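Local coordinates for putative lipoprotein (Bacteroides thetaiotaomicron, PDB 4Q1Z), which is of unknown function but is a putative two-domain lipoprotein of the DUF4876 family, probably attached to the bacterial cell envelope, at residues L103-L108 with I358-T363; Y148-T153 with A300-K305; P154-T159 with A313-S318; W179-N184 with E194-S199; G344-L349 with M386-A391. One frame throughout, in Å; residues are numbered along the deposited sequence.

Contact 1 of 5, residues L103-L108 with I358-T363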
# COMPACT_ATOMS: atom_id res chain seq x y z
N LEU A 103 -6.45 -12.20 -10.37
CA LEU A 103 -5.21 -11.75 -9.73
C LEU A 103 -5.56 -11.19 -8.36
O LEU A 103 -6.27 -10.21 -8.31
CB LEU A 103 -4.55 -10.67 -10.64
CG LEU A 103 -3.37 -9.84 -10.02
CD1 LEU A 103 -2.17 -10.71 -9.69
CD2 LEU A 103 -2.97 -8.71 -10.94
N LYS A 104 -5.08 -11.78 -7.25
CA LYS A 104 -5.37 -11.20 -5.93
C LYS A 104 -4.69 -9.82 -5.82
O LYS A 104 -3.50 -9.69 -6.10
CB LYS A 104 -4.98 -12.10 -4.73
CG LYS A 104 -5.57 -11.60 -3.38
CD LYS A 104 -5.37 -12.60 -2.26
CE LYS A 104 -5.79 -12.09 -0.91
NZ LYS A 104 -5.54 -13.10 0.15
N VAL A 105 -5.49 -8.79 -5.49
CA VAL A 105 -5.05 -7.40 -5.41
C VAL A 105 -5.23 -6.84 -4.00
O VAL A 105 -6.36 -6.80 -3.48
CB VAL A 105 -5.82 -6.52 -6.44
CG1 VAL A 105 -5.60 -5.04 -6.18
CG2 VAL A 105 -5.44 -6.88 -7.88
N SER A 106 -4.10 -6.39 -3.39
CA SER A 106 -4.12 -5.71 -2.08
C SER A 106 -4.50 -4.24 -2.32
O SER A 106 -3.83 -3.54 -3.07
CB SER A 106 -2.79 -5.85 -1.36
OG SER A 106 -2.99 -5.52 -0.00
N PRO A 107 -5.66 -3.80 -1.79
CA PRO A 107 -6.18 -2.47 -2.11
C PRO A 107 -5.28 -1.23 -1.84
O PRO A 107 -5.19 -0.35 -2.72
CB PRO A 107 -7.44 -2.39 -1.25
CG PRO A 107 -7.31 -3.49 -0.22
CD PRO A 107 -6.62 -4.56 -0.95
N LEU A 108 -4.69 -1.09 -0.62
CA LEU A 108 -3.90 0.10 -0.30
C LEU A 108 -2.57 -0.32 0.25
O LEU A 108 -2.49 -0.82 1.38
CB LEU A 108 -4.68 1.00 0.66
CG LEU A 108 -4.04 2.34 1.01
CD1 LEU A 108 -4.01 3.26 -0.19
CD2 LEU A 108 -4.69 2.93 2.24
N ILE A 358 0.83 -6.38 -15.57
CA ILE A 358 -0.61 -6.56 -15.69
C ILE A 358 -1.26 -5.17 -15.49
O ILE A 358 -1.07 -4.56 -14.44
CB ILE A 358 -1.13 -7.65 -14.71
CG1 ILE A 358 -0.48 -9.02 -15.04
CG2 ILE A 358 -2.67 -7.74 -14.75
CD1 ILE A 358 -0.60 -10.09 -13.99
N ILE A 359 -2.00 -4.67 -16.50
CA ILE A 359 -2.63 -3.34 -16.52
C ILE A 359 -4.13 -3.39 -16.22
O ILE A 359 -4.86 -4.18 -16.82
CB ILE A 359 -2.35 -2.66 -17.90
CG1 ILE A 359 -0.83 -2.55 -18.20
CG2 ILE A 359 -3.07 -1.30 -18.07
CD1 ILE A 359 0.02 -1.77 -17.14
N ARG A 360 -4.58 -2.52 -15.29
CA ARG A 360 -6.00 -2.37 -14.94
C ARG A 360 -6.59 -1.52 -16.02
O ARG A 360 -6.49 -0.30 -15.96
CB ARG A 360 -6.17 -1.74 -13.54
CG ARG A 360 -7.61 -1.74 -13.04
CD ARG A 360 -7.78 -1.22 -11.62
NE ARG A 360 -6.99 -1.97 -10.63
CZ ARG A 360 -7.44 -3.00 -9.91
NH1 ARG A 360 -8.68 -3.45 -10.07
NH2 ARG A 360 -6.65 -3.59 -9.03
N GLU A 361 -7.12 -2.17 -17.07
CA GLU A 361 -7.66 -1.56 -18.30
C GLU A 361 -8.76 -0.51 -18.04
O GLU A 361 -8.92 0.43 -18.84
CB GLU A 361 -8.20 -2.64 -19.27
CG GLU A 361 -7.22 -3.76 -19.61
CD GLU A 361 -6.12 -3.48 -20.62
OE1 GLU A 361 -5.31 -2.55 -20.40
OE2 GLU A 361 -6.01 -4.27 -21.59
N GLU A 362 -9.50 -0.66 -16.92
CA GLU A 362 -10.59 0.24 -16.56
C GLU A 362 -10.07 1.64 -16.27
O GLU A 362 -10.76 2.63 -16.54
CB GLU A 362 -11.32 -0.32 -15.33
CG GLU A 362 -12.37 -1.38 -15.64
CD GLU A 362 -11.94 -2.76 -16.13
OE1 GLU A 362 -10.82 -3.20 -15.78
OE2 GLU A 362 -12.74 -3.40 -16.85
N THR A 363 -8.83 1.72 -15.74
CA THR A 363 -8.18 2.97 -15.34
C THR A 363 -6.83 3.20 -16.05
O THR A 363 -6.27 4.30 -15.94
CB THR A 363 -7.97 2.97 -13.83
OG1 THR A 363 -7.30 1.76 -13.45
CG2 THR A 363 -9.29 3.11 -13.07
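Leu103 and Val105, late in strand 95-105, face Ile358 and Arg360 at the junction between two beta domains; Arg360 lies in the weakly bonded strand 359-360, which pairs with strand 365-366, and Ile358 just before it. Past strand 95-105 of the seven-stranded sheet the chain runs through Pro107 into strand 108-114 of the eleven-stranded sheet. No hydrogen bond joins the two segments.

Arg360 can be followed outward from CB. Its first bonds run extended, with CG anti to the backbone N (chi1 -172°), and carry CG and CD away from the hairpin backbone. A bend at chi3 (-58°) then turns the guanidinium group. On its way the side chain also touches Tyr79, Thr365 and Ala139. NH2 alone reaches the strand, meeting Val105 from the opposite direction: CG1 lies 3.4 Å and CG2 3.7 Å from this nitrogen. The valine sits at the edge of the guanidinium group, with its CB in the plane, so the planar group points its rim at the branched side chain and does not stack on it. The same NH2 makes a weak hydrogen bond to Asn137 O, and NH1 has a long, weak ion pair with Glu77. A charged group whose end meets methyls is thus tied loosely to polar partners.

Toward the start of the strand the contact is purely apolar. Leu103 and Ile358, both partly exposed, reach toward each other tip to tip. One leucine methyl does all the touching: CD2 lies 3.9 Å from Ile358 CG2 and 4.1 Å from Ile358 CD1.

Contact 2 of 5, residues Y148-T153 with A300-K305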
# COMPACT_ATOMS: atom_id res chain seq x y z
N TYR A 148 -4.57 4.99 9.92
CA TYR A 148 -3.41 5.09 10.79
C TYR A 148 -2.14 4.63 10.14
O TYR A 148 -2.17 3.79 9.24
CB TYR A 148 -3.64 4.25 12.04
CG TYR A 148 -4.75 4.75 12.92
CD1 TYR A 148 -6.07 4.34 12.72
CD2 TYR A 148 -4.49 5.65 13.96
CE1 TYR A 148 -7.10 4.82 13.52
CE2 TYR A 148 -5.52 6.14 14.76
CZ TYR A 148 -6.82 5.72 14.54
OH TYR A 148 -7.84 6.20 15.33
N PHE A 149 -1.02 5.16 10.62
CA PHE A 149 0.36 4.86 10.26
C PHE A 149 1.12 4.63 11.53
O PHE A 149 1.08 5.49 12.41
CB PHE A 149 1.00 6.02 9.46
CG PHE A 149 2.43 5.76 9.05
CD1 PHE A 149 3.47 5.81 9.99
CD2 PHE A 149 2.75 5.48 7.72
CE1 PHE A 149 4.78 5.50 9.63
CE2 PHE A 149 4.08 5.23 7.34
CZ PHE A 149 5.08 5.23 8.30
N ALA A 150 1.87 3.52 11.61
CA ALA A 150 2.72 3.22 12.75
C ALA A 150 4.03 2.52 12.35
O ALA A 150 4.10 1.83 11.31
CB ALA A 150 1.96 2.33 13.75
N ASN A 151 5.06 2.70 13.19
CA ASN A 151 6.32 1.96 13.13
C ASN A 151 6.27 1.03 14.34
O ASN A 151 5.70 1.38 15.38
CB ASN A 151 7.57 2.85 13.08
CG ASN A 151 7.92 3.56 14.36
OD1 ASN A 151 7.26 4.51 14.75
ND2 ASN A 151 8.97 3.13 15.03
N LEU A 152 6.76 -0.18 14.20
CA LEU A 152 6.66 -1.14 15.30
C LEU A 152 7.94 -1.18 16.11
O LEU A 152 8.99 -0.77 15.62
CB LEU A 152 6.31 -2.58 14.81
CG LEU A 152 5.22 -2.79 13.73
CD1 LEU A 152 5.06 -4.23 13.47
CD2 LEU A 152 3.86 -2.23 14.16
N THR A 153 7.84 -1.73 17.32
CA THR A 153 8.95 -1.97 18.23
C THR A 153 9.41 -3.47 18.14
O THR A 153 8.55 -4.34 17.92
CB THR A 153 8.55 -1.60 19.67
OG1 THR A 153 9.74 -1.54 20.48
CG2 THR A 153 7.56 -2.56 20.29
N ALA A 300 1.63 0.55 21.63
CA ALA A 300 0.20 0.48 21.27
C ALA A 300 -0.10 -0.85 20.67
O ALA A 300 0.65 -1.33 19.82
CB ALA A 300 -0.17 1.59 20.30
N LYS A 301 -1.19 -1.47 21.13
CA LYS A 301 -1.63 -2.78 20.64
C LYS A 301 -2.41 -2.56 19.37
O LYS A 301 -3.53 -2.05 19.40
CB LYS A 301 -2.45 -3.55 21.69
CG LYS A 301 -1.59 -4.10 22.81
CD LYS A 301 -2.47 -4.89 23.76
CE LYS A 301 -1.91 -4.89 25.17
NZ LYS A 301 -2.78 -5.63 26.12
N ILE A 302 -1.78 -2.88 18.24
CA ILE A 302 -2.38 -2.72 16.91
C ILE A 302 -3.02 -4.05 16.49
O ILE A 302 -2.28 -5.00 16.23
CB ILE A 302 -1.33 -2.20 15.89
CG1 ILE A 302 -0.82 -0.78 16.29
CG2 ILE A 302 -1.87 -2.25 14.44
CD1 ILE A 302 0.53 -0.44 15.75
N PRO A 303 -4.37 -4.15 16.41
CA PRO A 303 -4.98 -5.41 15.94
C PRO A 303 -4.54 -5.76 14.52
O PRO A 303 -4.70 -4.96 13.58
CB PRO A 303 -6.49 -5.11 16.03
CG PRO A 303 -6.58 -4.03 17.09
CD PRO A 303 -5.42 -3.16 16.71
N ILE A 304 -3.95 -6.95 14.39
CA ILE A 304 -3.48 -7.53 13.12
C ILE A 304 -4.63 -7.53 12.06
O ILE A 304 -4.37 -7.30 10.87
CB ILE A 304 -2.94 -8.97 13.42
CG1 ILE A 304 -1.48 -8.90 13.91
CG2 ILE A 304 -3.10 -9.93 12.26
CD1 ILE A 304 -1.00 -10.17 14.69
N LYS A 305 -5.88 -7.71 12.50
CA LYS A 305 -7.06 -7.74 11.64
C LYS A 305 -7.37 -6.36 11.01
O LYS A 305 -8.16 -6.30 10.06
CB LYS A 305 -8.28 -8.29 12.41
CG LYS A 305 -8.74 -7.46 13.62
CD LYS A 305 -10.16 -7.82 14.05
CE LYS A 305 -10.55 -7.19 15.37
NZ LYS A 305 -11.98 -7.44 15.73
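Two beta sheets pack together where Ala150 and Leu152, on strand 148-152 of the eleven-stranded sheet, receive Ile302 from strand 299-303, the middle strand of a small three-stranded antiparallel sheet. The strands are not hydrogen-bonded partners: the CA atoms of Ala150 and Ile302 are 8.9 Å apart, and side chains span the interval. Strand 148-152 pairs instead with strands 177-180 and 265-269.

Ile302 does the reaching. Its CG1 branch stands beside the backbone N and anti to the carbonyl carbon (chi1 -63°), and the nearly extended next bond (chi2 156°) drives CD1 across to the other sheet. Ala150, with only a methyl to offer, points toward it. Leu152 sets out in another direction, but its end turns back and brings CD2 near, the two long side chains crossing at a slant. All three residues are buried. Val267 touches Ala150 and Leu152, Ile302 also touches Phe269, and Ala173 of the small sheet meets Leu152; these neighbours add further apolar contacts between the sheets. The single methyl CD1 of Ile302 serves both partners, 3.7 Å from Ala150 CB and 4.1 Å from Leu152 CD2.

Contact 3 of 5, residues P154-T159 with A313-S318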
# COMPACT_ATOMS: atom_id res chain seq x y z
N PRO A 154 10.71 -3.80 18.38
CA PRO A 154 11.88 -2.91 18.60
C PRO A 154 12.13 -2.04 17.37
O PRO A 154 12.11 -2.59 16.27
CB PRO A 154 13.03 -3.91 18.83
CG PRO A 154 12.35 -5.20 19.23
CD PRO A 154 11.12 -5.22 18.39
N GLY A 155 12.29 -0.72 17.56
CA GLY A 155 12.56 0.26 16.50
C GLY A 155 13.56 -0.24 15.47
O GLY A 155 13.26 -0.27 14.28
N THR A 156 14.73 -0.71 15.95
CA THR A 156 15.76 -1.38 15.14
C THR A 156 15.64 -2.87 15.36
O THR A 156 15.46 -3.31 16.49
CB THR A 156 17.17 -0.88 15.49
OG1 THR A 156 17.17 0.55 15.57
CG2 THR A 156 18.23 -1.37 14.47
N ALA A 157 15.74 -3.66 14.31
CA ALA A 157 15.64 -5.12 14.38
C ALA A 157 16.69 -5.71 15.35
O ALA A 157 17.85 -5.27 15.38
CB ALA A 157 15.80 -5.73 12.99
N THR A 158 16.25 -6.67 16.16
CA THR A 158 17.07 -7.33 17.15
C THR A 158 16.56 -8.74 17.42
O THR A 158 15.37 -9.02 17.25
CB THR A 158 17.17 -6.51 18.45
OG1 THR A 158 17.97 -7.25 19.37
CG2 THR A 158 15.82 -6.22 19.07
N THR A 159 17.48 -9.61 17.84
CA THR A 159 17.22 -11.00 18.21
C THR A 159 16.68 -11.04 19.64
O THR A 159 16.05 -12.02 20.02
CB THR A 159 18.49 -11.86 18.00
OG1 THR A 159 19.64 -11.21 18.60
CG2 THR A 159 18.75 -12.15 16.52
N ALA A 313 11.42 -3.91 7.23
CA ALA A 313 12.78 -3.62 6.75
C ALA A 313 13.74 -3.87 7.90
O ALA A 313 13.36 -3.74 9.09
CB ALA A 313 12.91 -2.21 6.20
N VAL A 314 14.94 -4.37 7.55
CA VAL A 314 16.01 -4.76 8.47
C VAL A 314 17.37 -4.31 7.91
O VAL A 314 17.45 -3.84 6.77
CB VAL A 314 16.01 -6.28 8.77
CG1 VAL A 314 14.77 -6.73 9.55
CG2 VAL A 314 16.22 -7.11 7.51
N ASN A 315 18.43 -4.43 8.74
CA ASN A 315 19.83 -4.05 8.48
C ASN A 315 20.37 -4.65 7.20
O ASN A 315 20.93 -3.93 6.39
CB ASN A 315 20.73 -4.50 9.65
CG ASN A 315 20.38 -4.01 11.03
OD1 ASN A 315 19.24 -4.07 11.49
ND2 ASN A 315 21.39 -3.59 11.75
N ASN A 316 20.24 -5.97 7.04
CA ASN A 316 20.74 -6.75 5.90
C ASN A 316 20.06 -8.11 5.88
O ASN A 316 19.15 -8.34 6.66
CB ASN A 316 22.26 -6.91 5.96
CG ASN A 316 22.79 -7.19 7.33
OD1 ASN A 316 22.44 -8.17 7.97
ND2 ASN A 316 23.61 -6.28 7.83
N GLU A 317 20.52 -9.02 5.00
CA GLU A 317 19.94 -10.35 4.83
C GLU A 317 20.14 -11.30 6.05
O GLU A 317 19.54 -12.38 6.07
CB GLU A 317 20.44 -11.02 3.54
CG GLU A 317 21.94 -10.94 3.30
CD GLU A 317 22.43 -9.70 2.57
OE1 GLU A 317 22.62 -8.66 3.24
OE2 GLU A 317 22.64 -9.78 1.33
N SER A 318 20.93 -10.88 7.07
CA SER A 318 21.23 -11.68 8.26
C SER A 318 20.18 -11.54 9.36
O SER A 318 20.20 -12.33 10.31
CB SER A 318 22.58 -11.29 8.84
OG SER A 318 22.49 -10.24 9.79
O HOH W 1 16.69 -2.81 11.75
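Ala157 CB rests on Val314 CG1 at 3.7 Å, the apolar centre of a contact between two loops; the CA atoms of this pair are 5.9 Å apart. Next to it the side chain of Asn315 swings in, its CG beside the backbone N (chi1 -57°). This brings OD1 to 4.1 Å from both Thr156 CG2 and Ala157 CB, the threonine and asparagine side chains crossing at about a right angle. These are van der Waals approaches, since no direct hydrogen bond crosses the gap. The polar link goes through water: one molecule accepts from Ala157 N at 2.9 Å and lies as close to Asn315 OD1, to which it can donate, though other acceptors compete.

Farther out, Phe262 packs against both Thr156 and Asn315, and Thr156 OG1 is hydrogen-bonded to Ser260 OG. Arg324 ties the two loops together: it donates through NE and NH2 to Pro154 O and Gly155 O, and through NH1 to Ala313 O.

The turn that follows Asn315 is stiffened by Asn316. Its OD1 accepts from Ser318 N at 3.2 Å, in the carbonyl plane on a lone pair, and from Ser318 OG at 2.8 Å, nearly along the C=O axis. Backbone capture by an asparagine oxygen two residues earlier is an Asx turn, here in the loop leaving edge strand 307-312.

Contact 4 of 5, residues W179-N184 with E194-S199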
# COMPACT_ATOMS: atom_id res chain seq x y z
N TRP A 179 0.39 7.55 14.12
CA TRP A 179 -0.13 8.75 13.48
C TRP A 179 -1.41 8.37 12.75
O TRP A 179 -1.66 7.18 12.52
CB TRP A 179 0.87 9.35 12.46
CG TRP A 179 2.22 9.71 13.00
CD1 TRP A 179 3.30 8.89 13.14
CD2 TRP A 179 2.66 11.03 13.38
NE1 TRP A 179 4.37 9.59 13.65
CE2 TRP A 179 4.02 10.92 13.76
CE3 TRP A 179 2.05 12.29 13.43
CZ2 TRP A 179 4.78 12.04 14.14
CZ3 TRP A 179 2.78 13.38 13.88
CH2 TRP A 179 4.13 13.25 14.22
N LYS A 180 -2.20 9.37 12.36
CA LYS A 180 -3.38 9.15 11.53
C LYS A 180 -3.52 10.28 10.53
O LYS A 180 -2.99 11.37 10.72
CB LYS A 180 -4.69 8.92 12.33
CG LYS A 180 -5.34 10.13 12.96
CD LYS A 180 -6.64 9.68 13.60
CE LYS A 180 -7.22 10.72 14.51
NZ LYS A 180 -8.55 10.30 15.03
N PHE A 181 -4.22 10.01 9.45
CA PHE A 181 -4.49 11.04 8.48
C PHE A 181 -5.59 11.91 9.06
O PHE A 181 -6.54 11.37 9.66
CB PHE A 181 -4.93 10.41 7.13
CG PHE A 181 -3.82 9.81 6.30
CD1 PHE A 181 -3.12 10.59 5.38
CD2 PHE A 181 -3.50 8.46 6.40
CE1 PHE A 181 -2.11 10.03 4.59
CE2 PHE A 181 -2.51 7.89 5.59
CZ PHE A 181 -1.80 8.69 4.71
N PRO A 182 -5.53 13.26 8.88
CA PRO A 182 -6.69 14.10 9.28
C PRO A 182 -7.88 13.88 8.32
O PRO A 182 -7.83 13.01 7.45
CB PRO A 182 -6.12 15.52 9.20
CG PRO A 182 -5.05 15.44 8.17
CD PRO A 182 -4.49 14.05 8.20
N GLY A 183 -8.95 14.66 8.48
CA GLY A 183 -10.13 14.55 7.61
C GLY A 183 -11.36 13.99 8.29
O GLY A 183 -11.27 13.08 9.13
N ASN A 184 -12.53 14.51 7.89
CA ASN A 184 -13.86 14.19 8.42
C ASN A 184 -14.38 12.81 7.96
O ASN A 184 -15.29 12.26 8.58
CB ASN A 184 -14.89 15.30 8.03
CG ASN A 184 -15.42 15.22 6.59
OD1 ASN A 184 -14.69 15.01 5.61
ND2 ASN A 184 -16.73 15.40 6.43
N GLU A 194 -3.42 6.65 -8.06
CA GLU A 194 -2.94 7.80 -7.31
C GLU A 194 -2.14 7.35 -6.10
O GLU A 194 -2.46 6.33 -5.47
CB GLU A 194 -4.09 8.69 -6.86
CG GLU A 194 -4.62 9.64 -7.93
CD GLU A 194 -5.65 10.66 -7.47
OE1 GLU A 194 -6.17 10.54 -6.33
OE2 GLU A 194 -5.93 11.60 -8.25
N SER A 195 -1.09 8.10 -5.79
CA SER A 195 -0.23 7.89 -4.64
C SER A 195 -0.39 9.01 -3.62
O SER A 195 -0.70 10.15 -3.97
CB SER A 195 1.25 7.83 -5.06
OG SER A 195 1.68 6.58 -5.56
N CYS A 196 -0.15 8.68 -2.35
CA CYS A 196 -0.00 9.62 -1.24
C CYS A 196 1.40 9.42 -0.67
O CYS A 196 1.74 8.31 -0.23
CB CYS A 196 -1.07 9.47 -0.17
SG CYS A 196 -0.92 10.69 1.17
N ILE A 197 2.21 10.48 -0.73
CA ILE A 197 3.55 10.45 -0.15
C ILE A 197 3.48 11.18 1.18
O ILE A 197 2.85 12.24 1.30
CB ILE A 197 4.65 11.06 -1.10
CG1 ILE A 197 4.65 10.38 -2.49
CG2 ILE A 197 6.05 11.04 -0.44
CD1 ILE A 197 5.29 11.15 -3.55
N ILE A 198 4.11 10.59 2.20
CA ILE A 198 4.29 11.14 3.53
C ILE A 198 5.79 11.23 3.74
O ILE A 198 6.48 10.22 3.58
CB ILE A 198 3.58 10.37 4.68
CG1 ILE A 198 2.21 9.80 4.26
CG2 ILE A 198 3.46 11.26 5.90
CD1 ILE A 198 1.78 8.59 5.05
N SER A 199 6.29 12.43 4.03
CA SER A 199 7.70 12.69 4.30
C SER A 199 7.90 12.99 5.77
O SER A 199 6.98 13.49 6.42
CB SER A 199 8.18 13.88 3.47
OG SER A 199 8.62 13.51 2.18
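The ring of Phe181 meets Cys196 and Ile198 through its far end, CE1 and CZ, with both partners placed obliquely to its plane. The Cys196 sulfur lies 4.9 Å from the ring centroid, 73° off the normal, a sulfur-aromatic contact whose nearest pair is SG to CE1 at 3.7 Å. Beside it, Ile198 CD1 approaches CZ to 3.6 Å, its side chain crossing the phenylalanine on a slant. Elsewhere the ring is met edge-to-face by Phe223, and Met240 touches both Phe181 and Ile198.

Cys196 and Ile198 are alternate residues of strand 195-199 and point to the same side, while Ile197 between them points away. Cys196 puts its sulfur anti to the backbone N (chi1 -177°), leaning it toward CE1. Phe181 follows directly on strand 177-180. Although strands 238-245 and 223-224 lie between that strand and 195-199 in the eleven-stranded sheet, the CA atoms of Phe181 and Ile198 come within 10.1 Å, and the ring spans that interval.

An alanine in place of Phe181 is likely to open a gap beside strand 195-199, leaving Cys196 SG and the Ile198 methyl without the ring they lean on and Phe223 without its edge-to-face mate. All three touching residues are buried and none hydrogen-bonds across the contact. The chemistry implies cohesion by dispersion and shape, with the polarisable sulfur and the ring hydrogens adding at most a weak directional preference.

Contact 5 of 5, residues G344-L349 with M386-A391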
# COMPACT_ATOMS: atom_id res chain seq x y z
N GLY A 344 16.77 3.11 -1.44
CA GLY A 344 15.52 2.66 -0.85
C GLY A 344 15.06 1.32 -1.36
O GLY A 344 15.84 0.53 -1.89
N ILE A 345 13.75 1.08 -1.19
CA ILE A 345 13.05 -0.14 -1.57
C ILE A 345 11.80 0.27 -2.38
O ILE A 345 11.17 1.30 -2.12
CB ILE A 345 12.71 -1.03 -0.32
CG1 ILE A 345 11.86 -0.28 0.73
CG2 ILE A 345 14.00 -1.66 0.31
CD1 ILE A 345 11.10 -1.10 1.68
N ALA A 346 11.48 -0.51 -3.40
CA ALA A 346 10.35 -0.22 -4.26
C ALA A 346 9.55 -1.51 -4.52
O ALA A 346 10.14 -2.53 -4.83
CB ALA A 346 10.85 0.40 -5.57
N ARG A 347 8.23 -1.46 -4.36
CA ARG A 347 7.36 -2.62 -4.59
C ARG A 347 7.36 -3.00 -6.07
O ARG A 347 7.33 -2.11 -6.93
CB ARG A 347 5.94 -2.33 -4.10
CG ARG A 347 5.06 -3.52 -3.90
CD ARG A 347 4.05 -3.27 -2.78
NE ARG A 347 3.88 -4.52 -2.05
CZ ARG A 347 3.80 -4.65 -0.74
NH1 ARG A 347 3.75 -3.58 0.03
NH2 ARG A 347 3.74 -5.85 -0.19
N LYS A 348 7.45 -4.31 -6.35
CA LYS A 348 7.46 -4.88 -7.70
C LYS A 348 6.09 -4.83 -8.29
O LYS A 348 5.10 -4.96 -7.57
CB LYS A 348 7.94 -6.36 -7.68
CG LYS A 348 9.41 -6.56 -7.39
CD LYS A 348 9.70 -8.05 -7.26
CE LYS A 348 11.05 -8.33 -6.65
NZ LYS A 348 11.20 -9.77 -6.32
N LEU A 349 6.02 -4.67 -9.61
CA LEU A 349 4.79 -4.67 -10.39
C LEU A 349 4.29 -6.09 -10.55
O LEU A 349 5.10 -7.01 -10.67
CB LEU A 349 5.05 -4.06 -11.77
CG LEU A 349 5.30 -2.57 -11.82
CD1 LEU A 349 6.00 -2.18 -13.10
CD2 LEU A 349 4.03 -1.82 -11.73
N MSE A 386 10.17 9.53 -6.37
CA MSE A 386 8.81 9.88 -5.94
C MSE A 386 7.85 9.80 -7.13
O MSE A 386 8.13 10.40 -8.18
CB MSE A 386 8.77 11.27 -5.31
CG MSE A 386 9.05 11.25 -3.82
SE MSE A 386 9.50 13.02 -3.23
CE MSE A 386 7.79 13.91 -3.21
N ARG A 387 6.74 9.04 -6.97
CA ARG A 387 5.71 8.81 -7.99
C ARG A 387 6.33 8.06 -9.20
O ARG A 387 6.12 8.42 -10.37
CB ARG A 387 5.00 10.13 -8.39
CG ARG A 387 4.18 10.75 -7.26
CD ARG A 387 3.62 12.11 -7.61
NE ARG A 387 3.21 12.83 -6.40
CZ ARG A 387 3.89 13.82 -5.84
NH1 ARG A 387 4.99 14.28 -6.40
NH2 ARG A 387 3.44 14.39 -4.72
N ARG A 388 7.10 7.00 -8.91
CA ARG A 388 7.74 6.15 -9.92
C ARG A 388 6.64 5.44 -10.73
O ARG A 388 5.55 5.20 -10.20
CB ARG A 388 8.68 5.13 -9.24
CG ARG A 388 9.62 4.40 -10.21
CD ARG A 388 10.23 3.15 -9.61
NE ARG A 388 11.04 3.45 -8.42
CZ ARG A 388 12.34 3.72 -8.43
NH1 ARG A 388 13.01 3.74 -9.58
NH2 ARG A 388 12.97 3.96 -7.30
N ASN A 389 6.94 5.12 -12.02
CA ASN A 389 6.05 4.46 -12.99
C ASN A 389 4.72 5.20 -13.13
O ASN A 389 3.66 4.57 -13.13
CB ASN A 389 5.77 2.97 -12.63
CG ASN A 389 6.94 2.18 -12.15
OD1 ASN A 389 8.04 2.24 -12.70
ND2 ASN A 389 6.70 1.36 -11.13
N GLY A 390 4.79 6.52 -13.23
CA GLY A 390 3.65 7.40 -13.43
C GLY A 390 2.54 7.35 -12.40
O GLY A 390 1.37 7.44 -12.78
N ALA A 391 2.86 7.22 -11.12
CA ALA A 391 1.83 7.31 -10.08
C ALA A 391 1.31 8.76 -10.07
O ALA A 391 2.10 9.70 -10.24
CB ALA A 391 2.41 6.90 -8.74
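Strand 344-347 and loop 386-391 lie side by side without backbone bonds, the CA atoms of Ala346 and Arg388 8.9 Å apart and those of Leu349 and Asn389 9.6 Å. The loop bends sharply: Arg387, Asn389 and Gly390 take left-handed backbone angles, and a weak bond from Ala391 N to Arg388 O spans the bend.

Two side-chain pairs bridge the interval. Arg388 starts with CG anti to the backbone N (chi1 -167°), runs extended, then bends at chi3 (-61°), so that NE passes Ala346 CB at 4.2 Å, obliquely to the guanidinium plane. This is a loose approach, and the polar end is held elsewhere: NH2 makes a salt bridge to Glu112 and a hydrogen bond to Val383 O, on strand 108-114 and just past strand 378-382, the two neighbours of strand 344-347. The small size of the alanine is consistent with the arginine passing over the strand on its way to them.

Asn389 and Leu349 come from opposite directions. The amide nitrogen ND2 meets both leucine methyls, CD1 at 4.1 Å and CD2 at 4.2 Å. ND2 is hydrogen-bonded to Tyr368 OH, and Tyr368 also touches Leu349. A diethylene glycol molecule, probably from the crystallisation liquor, adds a weak bond to ND2 at this partly exposed place.

This is a loop following edge strand 378-382 that packs beside strand 344-347 of the eleven-stranded sheet, with Arg388 reaching past the contact to Glu112 on the adjoining strand 108-114.

Contacts 2 and 4 are buried, contact 2 wholly apolar and contact 4 apolar apart from a sulfur-aromatic contact; contacts 1, 3 and 5 are only partly buried and bring in polar ends, an arginine against methyls in 1 and 5, an asparagine amide against leucine methyls in 5, a bridging water in 3. In none does a direct hydrogen bond cross. Contacts 2 and 4 share the large sheet through neighbouring strands 148-152 and 177-180, probably hydrogen-bonded through Phe149 O and Trp179 N (2.8 Å). Contact 5 meets contact 4 where Ile197 packs on Met386 (a selenomethionine) and Arg387. Contact 3 continues contact 2 into peripheral loops, whereas contact 1 sits apart, where the two sheets join.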